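Local structure of 6-aminohexanoate-dimer hydrolase (Bacillus anthracis, 4GB7) at residues K338-E342 with G343-I347; E239-P242 with P243-F247; V69-P73 with D74-R78. The protein probably hydrolyses the amide bond of the 6-aminohexanoate dimer, as a putative serine hydrolase of the beta-lactamase family. All coordinates share one frame; numbering follows the deposited sequence.

Each contact is built round a surface beta turn, closed by a backbone N-H to O bond between residues three apart. Their order in sequence is contact 3, contact 2, contact 1. Contact 3 follows strand 66-69, an outer strand of the four-stranded antiparallel sheet, whereas contact 2 leaves strand 238-241 and contact 1 leaves helix 332-338. Contacts 1 and 2 have centres about 18 Å apart and touch where F247 meets A346 and I347; both belong to the beta-lactamase-like part of the chain. Contact 3 has its centre about 36 Å from that of contact 1 and about 41 Å from that of contact 2. Two of the turns thus adjoin on one surface and the third lies far off.

Contact 1 of 3, residues K338-E342 with G343-I347; sequences KNVQE and GELAI
Q341 and E344 hold the two ends of a type II beta turn together with a pair of reciprocal bonds. E344 N donates to Q341 O at 3.0 Å, the usual closure of such a turn. In return, Q341 N donates to E344 OE1 at 2.9 Å in a nearly straight bond (N-H...O 171°) that reaches the oxygen from above the carboxylate plane. The E344 chain can fold back this way because its CG lies beside the backbone N (chi1 -63°) and the rest runs extended alongside Q341. The side-chain amide of Q341 and this carboxylate are turned 72° apart. G343 takes the third turn position with a positive phi, which glycine adopts readily. The close-packed side belongs to V340, which is buried: its CG1 sits 3.4 Å from E344 O, and its CG2 meets L345 CD1 more loosely at 4.2 Å, the two side chains crossing at about a right angle. On the other side Q341, E342 and E344 are exposed in the single chain, though Q341 and E342 touch a crystal neighbour. After helix 332-338, the loop is tied down by a hydrogen bond between V340 O and H363 NE2 and a backbone one between L345 and Y355, while V340 packs on strands 354-356 and 359-361.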
loop_
_atom_site.group_PDB
_atom_site.type_symbol
_atom_site.label_atom_id
_atom_site.label_comp_id
_atom_site.label_asym_id
_atom_site.label_seq_id
_atom_site.Cartn_x
_atom_site.Cartn_y
_atom_site.Cartn_z
ATOM N N LYS A 338 -11.970 3.914 -12.405
ATOM C CA LYS A 338 -11.806 4.547 -13.719
ATOM C C LYS A 338 -12.919 5.526 -14.053
ATOM O O LYS A 338 -12.716 6.432 -14.814
ATOM C CB LYS A 338 -11.581 3.482 -14.793
ATOM C CG LYS A 338 -10.228 2.768 -14.562
ATOM C CD LYS A 338 -9.860 1.776 -15.661
ATOM C CE LYS A 338 -10.795 0.583 -15.681
ATOM N NZ LYS A 338 -10.305 -0.505 -16.582
ATOM N N ASN A 339 -14.066 5.387 -13.417
ATOM C CA ASN A 339 -15.175 6.345 -13.579
ATOM C C ASN A 339 -15.153 7.563 -12.637
ATOM O O ASN A 339 -16.055 8.412 -12.705
ATOM C CB ASN A 339 -16.509 5.579 -13.407
ATOM C CG ASN A 339 -16.830 4.701 -14.588
ATOM O OD1 ASN A 339 -16.394 4.947 -15.721
ATOM N ND2 ASN A 339 -17.598 3.669 -14.338
ATOM N N VAL A 340 -14.139 7.668 -11.765
ATOM C CA VAL A 340 -14.011 8.836 -10.880
ATOM C C VAL A 340 -13.517 10.037 -11.699
ATOM O O VAL A 340 -12.365 10.050 -12.149
ATOM C CB VAL A 340 -13.131 8.584 -9.608
ATOM C CG1 VAL A 340 -12.978 9.839 -8.743
ATOM C CG2 VAL A 340 -13.724 7.493 -8.740
ATOM N N GLN A 341 -14.373 11.049 -11.868
ATOM C CA GLN A 341 -13.991 12.244 -12.639
ATOM C C GLN A 341 -13.278 13.291 -11.791
ATOM O O GLN A 341 -13.380 13.261 -10.570
ATOM C CB GLN A 341 -15.219 12.869 -13.293
ATOM C CG GLN A 341 -15.906 11.884 -14.218
ATOM C CD GLN A 341 -16.649 12.564 -15.324
ATOM O OE1 GLN A 341 -17.792 12.963 -15.153
ATOM N NE2 GLN A 341 -16.002 12.697 -16.477
ATOM N N GLU A 342 -12.526 14.185 -12.447
ATOM C CA GLU A 342 -11.879 15.266 -11.764
ATOM C C GLU A 342 -12.977 16.054 -11.053
ATOM O O GLU A 342 -14.017 16.335 -11.637
ATOM C CB GLU A 342 -11.029 16.124 -12.722
ATOM C CG GLU A 342 -10.348 17.299 -12.028
ATOM C CD GLU A 342 -9.159 17.897 -12.773
ATOM O OE1 GLU A 342 -8.705 18.988 -12.351
ATOM O OE2 GLU A 342 -8.663 17.300 -13.757
ATOM N N GLY A 343 -12.760 16.310 -9.763
ATOM C CA GLY A 343 -13.721 17.011 -8.905
ATOM C C GLY A 343 -14.617 16.113 -8.061
ATOM O O GLY A 343 -15.362 16.592 -7.151
ATOM N N GLU A 344 -14.590 14.822 -8.367
ATOM C CA GLU A 344 -15.340 13.826 -7.593
ATOM C C GLU A 344 -14.359 13.143 -6.664
ATOM O O GLU A 344 -13.250 12.760 -7.101
ATOM C CB GLU A 344 -15.981 12.757 -8.482
ATOM C CG GLU A 344 -17.008 13.296 -9.451
ATOM C CD GLU A 344 -17.586 12.239 -10.370
ATOM O OE1 GLU A 344 -16.941 11.177 -10.627
ATOM O OE2 GLU A 344 -18.706 12.499 -10.848
ATOM N N LEU A 345 -14.763 13.006 -5.402
ATOM C CA LEU A 345 -13.934 12.357 -4.377
ATOM C C LEU A 345 -12.553 13.003 -4.351
ATOM O O LEU A 345 -11.532 12.305 -4.254
ATOM C CB LEU A 345 -13.853 10.832 -4.605
ATOM C CG LEU A 345 -15.184 10.082 -4.478
ATOM C CD1 LEU A 345 -15.071 8.643 -4.968
ATOM C CD2 LEU A 345 -15.722 10.160 -3.057
ATOM N N ALA A 346 -12.527 14.330 -4.390
ATOM C CA ALA A 346 -11.261 15.072 -4.439
ATOM C C ALA A 346 -10.580 14.968 -3.089
ATOM O O ALA A 346 -11.242 14.823 -2.063
ATOM C CB ALA A 346 -11.485 16.530 -4.774
ATOM N N ILE A 347 -9.255 15.060 -3.089
ATOM C CA ILE A 347 -8.499 14.954 -1.850
ATOM C C ILE A 347 -8.468 16.283 -1.057
ATOM O O ILE A 347 -7.930 16.356 0.051
ATOM C CB ILE A 347 -7.082 14.374 -2.062
ATOM C CG1 ILE A 347 -6.219 15.259 -2.970
ATOM C CG2 ILE A 347 -7.223 12.960 -2.555
ATOM C CD1 ILE A 347 -4.743 14.900 -2.985
#

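Contact 2 of 3, residues E239-P242 with P243-F247; sequences ETAP and PGSVF
A type II beta turn from P242 to S245 takes the chain out of strand 238-241, and P242 O is the acceptor on which it closes. Two donors from S245 converge there. The backbone S245 N lies 3.1 Å from P242 O and is tilted 34° from the carbonyl plane; the hydroxyl S245 OG donates to P242 O at 2.7 Å, in that plane and on a lone pair. Placing OG between the backbone N and the carbonyl carbon (chi1 71°) turns the hydroxyl back over the turn, where it also packs against P242 CD and, at 3.7 Å, A241 CB. The sequence suits the turn geometry: P243 at the second position has its phi restricted by the ring, and G244 at the third has phi 93°, a region open to glycine without strain. The adjacent rings of P242 and P243 follow one another along the chain. From the strand side, the extended E239 chain crosses the P243 ring at about a right angle and brings OE1 to 3.8 Å from P243 CD. A241 and V246 both pack on S191 of the partner strand 191-193, and G244 shares a backbone hydrogen bond with Q189.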
loop_
_atom_site.group_PDB
_atom_site.type_symbol
_atom_site.label_atom_id
_atom_site.label_comp_id
_atom_site.label_asym_id
_atom_site.label_seq_id
_atom_site.Cartn_x
_atom_site.Cartn_y
_atom_site.Cartn_z
ATOM N N GLU A 239 -12.894 12.650 16.930
ATOM C CA GLU A 239 -13.426 13.171 15.666
ATOM C C GLU A 239 -13.120 14.688 15.507
ATOM O O GLU A 239 -13.325 15.481 16.437
ATOM C CB GLU A 239 -14.940 12.932 15.623
ATOM C CG GLU A 239 -15.576 13.338 14.307
ATOM C CD GLU A 239 -17.062 13.091 14.254
ATOM O OE1 GLU A 239 -17.455 11.913 14.328
ATOM O OE2 GLU A 239 -17.832 14.074 14.085
ATOM N N THR A 240 -12.631 15.079 14.336
ATOM C CA THR A 240 -12.284 16.451 14.077
ATOM C C THR A 240 -13.129 17.056 12.967
ATOM O O THR A 240 -13.101 18.241 12.770
ATOM C CB THR A 240 -10.801 16.572 13.710
ATOM O OG1 THR A 240 -10.532 15.776 12.573
ATOM C CG2 THR A 240 -9.894 16.112 14.890
ATOM N N ALA A 241 -13.856 16.233 12.221
ATOM C CA ALA A 241 -14.859 16.710 11.278
ATOM C C ALA A 241 -15.854 15.599 11.022
ATOM O O ALA A 241 -15.568 14.440 11.305
ATOM C CB ALA A 241 -14.267 17.230 9.987
ATOM N N PRO A 242 -17.042 15.962 10.520
ATOM C CA PRO A 242 -18.024 14.905 10.385
ATOM C C PRO A 242 -17.623 13.876 9.329
ATOM O O PRO A 242 -17.043 14.237 8.298
ATOM C CB PRO A 242 -19.300 15.658 9.972
ATOM C CG PRO A 242 -19.106 17.020 10.536
ATOM C CD PRO A 242 -17.640 17.298 10.356
ATOM N N PRO A 243 -17.975 12.615 9.562
ATOM C CA PRO A 243 -17.617 11.626 8.555
ATOM C C PRO A 243 -18.316 11.873 7.209
ATOM O O PRO A 243 -19.509 12.237 7.134
ATOM C CB PRO A 243 -18.030 10.304 9.200
ATOM C CG PRO A 243 -19.071 10.653 10.178
ATOM C CD PRO A 243 -18.672 11.997 10.715
ATOM N N GLY A 244 -17.559 11.741 6.136
ATOM C CA GLY A 244 -18.069 12.026 4.820
ATOM C C GLY A 244 -17.822 13.447 4.357
ATOM O O GLY A 244 -17.976 13.748 3.161
ATOM N N SER A 245 -17.397 14.335 5.260
ATOM C CA SER A 245 -17.385 15.769 4.949
ATOM C C SER A 245 -16.182 16.239 4.158
ATOM O O SER A 245 -16.283 17.226 3.406
ATOM C CB SER A 245 -17.533 16.594 6.227
ATOM O OG SER A 245 -16.380 16.545 7.033
ATOM N N VAL A 246 -15.060 15.541 4.313
ATOM C CA VAL A 246 -13.806 15.903 3.631
ATOM C C VAL A 246 -12.871 14.685 3.619
ATOM O O VAL A 246 -12.982 13.813 4.466
ATOM C CB VAL A 246 -13.087 17.081 4.324
ATOM C CG1 VAL A 246 -12.621 16.694 5.733
ATOM C CG2 VAL A 246 -11.948 17.615 3.471
ATOM N N PHE A 247 -11.947 14.668 2.678
ATOM C CA PHE A 247 -10.882 13.680 2.658
ATOM C C PHE A 247 -9.911 13.936 3.812
ATOM O O PHE A 247 -9.442 15.071 4.002
ATOM C CB PHE A 247 -10.145 13.728 1.315
ATOM C CG PHE A 247 -8.946 12.822 1.225
ATOM C CD1 PHE A 247 -9.112 11.498 0.930
ATOM C CD2 PHE A 247 -7.655 13.311 1.390
ATOM C CE1 PHE A 247 -8.031 10.653 0.789
ATOM C CE2 PHE A 247 -6.556 12.451 1.277
ATOM C CZ PHE A 247 -6.746 11.123 0.959
#

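Contact 3 of 3, residues V69-P73 with D74-R78; sequences VKNNP and DQIAR
N72 OD1 accepts the backbone N-H of D74 at 2.9 Å, the donor lying above the plane of the side-chain amide with an N-H...O angle of 146°. The same residue also supplies its backbone oxygen: Q75 N donates to N72 O, likewise at 2.9 Å and somewhat straighter (162°). One asparagine therefore accepts from two successive residues, through its side chain and through its main chain. Its CG is anti to the backbone N (chi1 -173°), which carries the amide forward over the turn. There N72 ND2 lies 3.6 Å from Q75 CG, the two side chains running side by side. D74 crosses N72 at about a right angle, its CB 3.4 Å from N72 OD1. Just past the turn, I76 brings CG1 and CD1 to 3.7 Å from P73 O. N71 anchors the approach through M283 and N286, and its ND2 only loosely neighbours I76. Beyond the turn, A77 pairs with G282 and uses its carbonyl to meet R312. The N72-to-Q75 closure marks a beta turn, the backbone angles of P73 and D74 make it type I, and the N72 side-chain bond to the N-H two residues on is that of an Asx turn.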
loop_
_atom_site.group_PDB
_atom_site.type_symbol
_atom_site.label_atom_id
_atom_site.label_comp_id
_atom_site.label_asym_id
_atom_site.label_seq_id
_atom_site.Cartn_x
_atom_site.Cartn_y
_atom_site.Cartn_z
ATOM N N VAL A 69 1.171 -14.885 4.891
ATOM C CA VAL A 69 0.166 -14.873 3.817
ATOM C C VAL A 69 0.649 -15.845 2.746
ATOM O O VAL A 69 1.528 -15.546 1.965
ATOM C CB VAL A 69 0.018 -13.461 3.249
ATOM C CG1 VAL A 69 -0.926 -13.425 2.044
ATOM C CG2 VAL A 69 -0.355 -12.500 4.370
ATOM N N LYS A 70 0.082 -17.038 2.747
ATOM C CA LYS A 70 0.599 -18.132 1.927
ATOM C C LYS A 70 0.231 -18.025 0.457
ATOM O O LYS A 70 -0.922 -17.701 0.099
ATOM C CB LYS A 70 0.095 -19.475 2.453
ATOM C CG LYS A 70 0.696 -19.883 3.784
ATOM C CD LYS A 70 0.259 -21.268 4.218
ATOM C CE LYS A 70 -1.203 -21.356 4.664
ATOM N NZ LYS A 70 -1.712 -22.764 4.859
ATOM N N ASN A 71 1.194 -18.336 -0.402
ATOM C CA ASN A 71 0.876 -18.579 -1.815
ATOM C C ASN A 71 0.426 -20.038 -1.980
ATOM O O ASN A 71 0.157 -20.707 -0.974
ATOM C CB ASN A 71 2.070 -18.272 -2.721
ATOM C CG ASN A 71 3.147 -19.321 -2.647
ATOM O OD1 ASN A 71 3.306 -19.969 -1.632
ATOM N ND2 ASN A 71 3.953 -19.424 -3.700
ATOM N N ASN A 72 0.285 -20.479 -3.238
ATOM C CA ASN A 72 0.170 -21.902 -3.589
ATOM C C ASN A 72 1.424 -22.372 -4.288
ATOM O O ASN A 72 1.590 -22.140 -5.503
ATOM C CB ASN A 72 -1.010 -22.172 -4.481
ATOM C CG ASN A 72 -1.224 -23.667 -4.712
ATOM O OD1 ASN A 72 -0.300 -24.493 -4.526
ATOM N ND2 ASN A 72 -2.433 -24.030 -5.046
ATOM N N PRO A 73 2.289 -23.069 -3.552
ATOM C CA PRO A 73 3.567 -23.438 -4.180
ATOM C C PRO A 73 3.461 -24.357 -5.399
ATOM O O PRO A 73 4.424 -24.456 -6.159
ATOM C CB PRO A 73 4.328 -24.134 -3.064
ATOM C CG PRO A 73 3.724 -23.641 -1.816
ATOM C CD PRO A 73 2.285 -23.359 -2.112
ATOM N N ASP A 74 2.330 -25.059 -5.534
ATOM C CA ASP A 74 2.107 -25.971 -6.624
ATOM C C ASP A 74 1.499 -25.309 -7.836
ATOM O O ASP A 74 1.353 -25.958 -8.869
ATOM C CB ASP A 74 1.240 -27.112 -6.120
ATOM C CG ASP A 74 1.945 -27.914 -5.040
ATOM O OD1 ASP A 74 3.155 -28.183 -5.173
ATOM O OD2 ASP A 74 1.306 -28.253 -4.056
ATOM N N GLN A 75 1.156 -24.017 -7.717
ATOM C CA GLN A 75 0.513 -23.276 -8.805
ATOM C C GLN A 75 1.168 -21.910 -8.987
ATOM O O GLN A 75 0.496 -20.897 -9.040
ATOM C CB GLN A 75 -0.989 -23.107 -8.559
ATOM C CG GLN A 75 -1.783 -24.413 -8.584
ATOM C CD GLN A 75 -1.967 -24.965 -9.992
ATOM O OE1 GLN A 75 -2.154 -24.220 -10.963
ATOM N NE2 GLN A 75 -1.939 -26.285 -10.105
ATOM N N ILE A 76 2.485 -21.890 -9.090
ATOM C CA ILE A 76 3.195 -20.656 -9.414
ATOM C C ILE A 76 3.111 -20.469 -10.917
ATOM O O ILE A 76 3.130 -21.462 -11.657
ATOM C CB ILE A 76 4.659 -20.761 -8.991
ATOM C CG1 ILE A 76 4.783 -21.051 -7.475
ATOM C CG2 ILE A 76 5.498 -19.526 -9.431
ATOM C CD1 ILE A 76 6.220 -21.333 -7.046
ATOM N N ALA A 77 2.998 -19.219 -11.369
ATOM C CA ALA A 77 2.948 -18.899 -12.820
ATOM C C ALA A 77 4.123 -17.970 -13.083
ATOM O O ALA A 77 4.196 -16.845 -12.559
ATOM C CB ALA A 77 1.649 -18.230 -13.180
ATOM N N ARG A 78 5.096 -18.494 -13.803
ATOM C CA ARG A 78 6.248 -17.730 -14.226
ATOM C C ARG A 78 5.792 -16.536 -15.054
ATOM O O ARG A 78 4.976 -16.677 -15.949
ATOM C CB ARG A 78 7.166 -18.594 -15.065
ATOM C CG ARG A 78 8.450 -17.887 -15.480
ATOM C CD ARG A 78 9.270 -18.707 -16.490
ATOM N NE ARG A 78 8.707 -18.434 -17.792
ATOM C CZ ARG A 78 9.172 -17.606 -18.719
ATOM N NH1 ARG A 78 10.343 -17.042 -18.642
ATOM N NH2 ARG A 78 8.466 -17.435 -19.816
#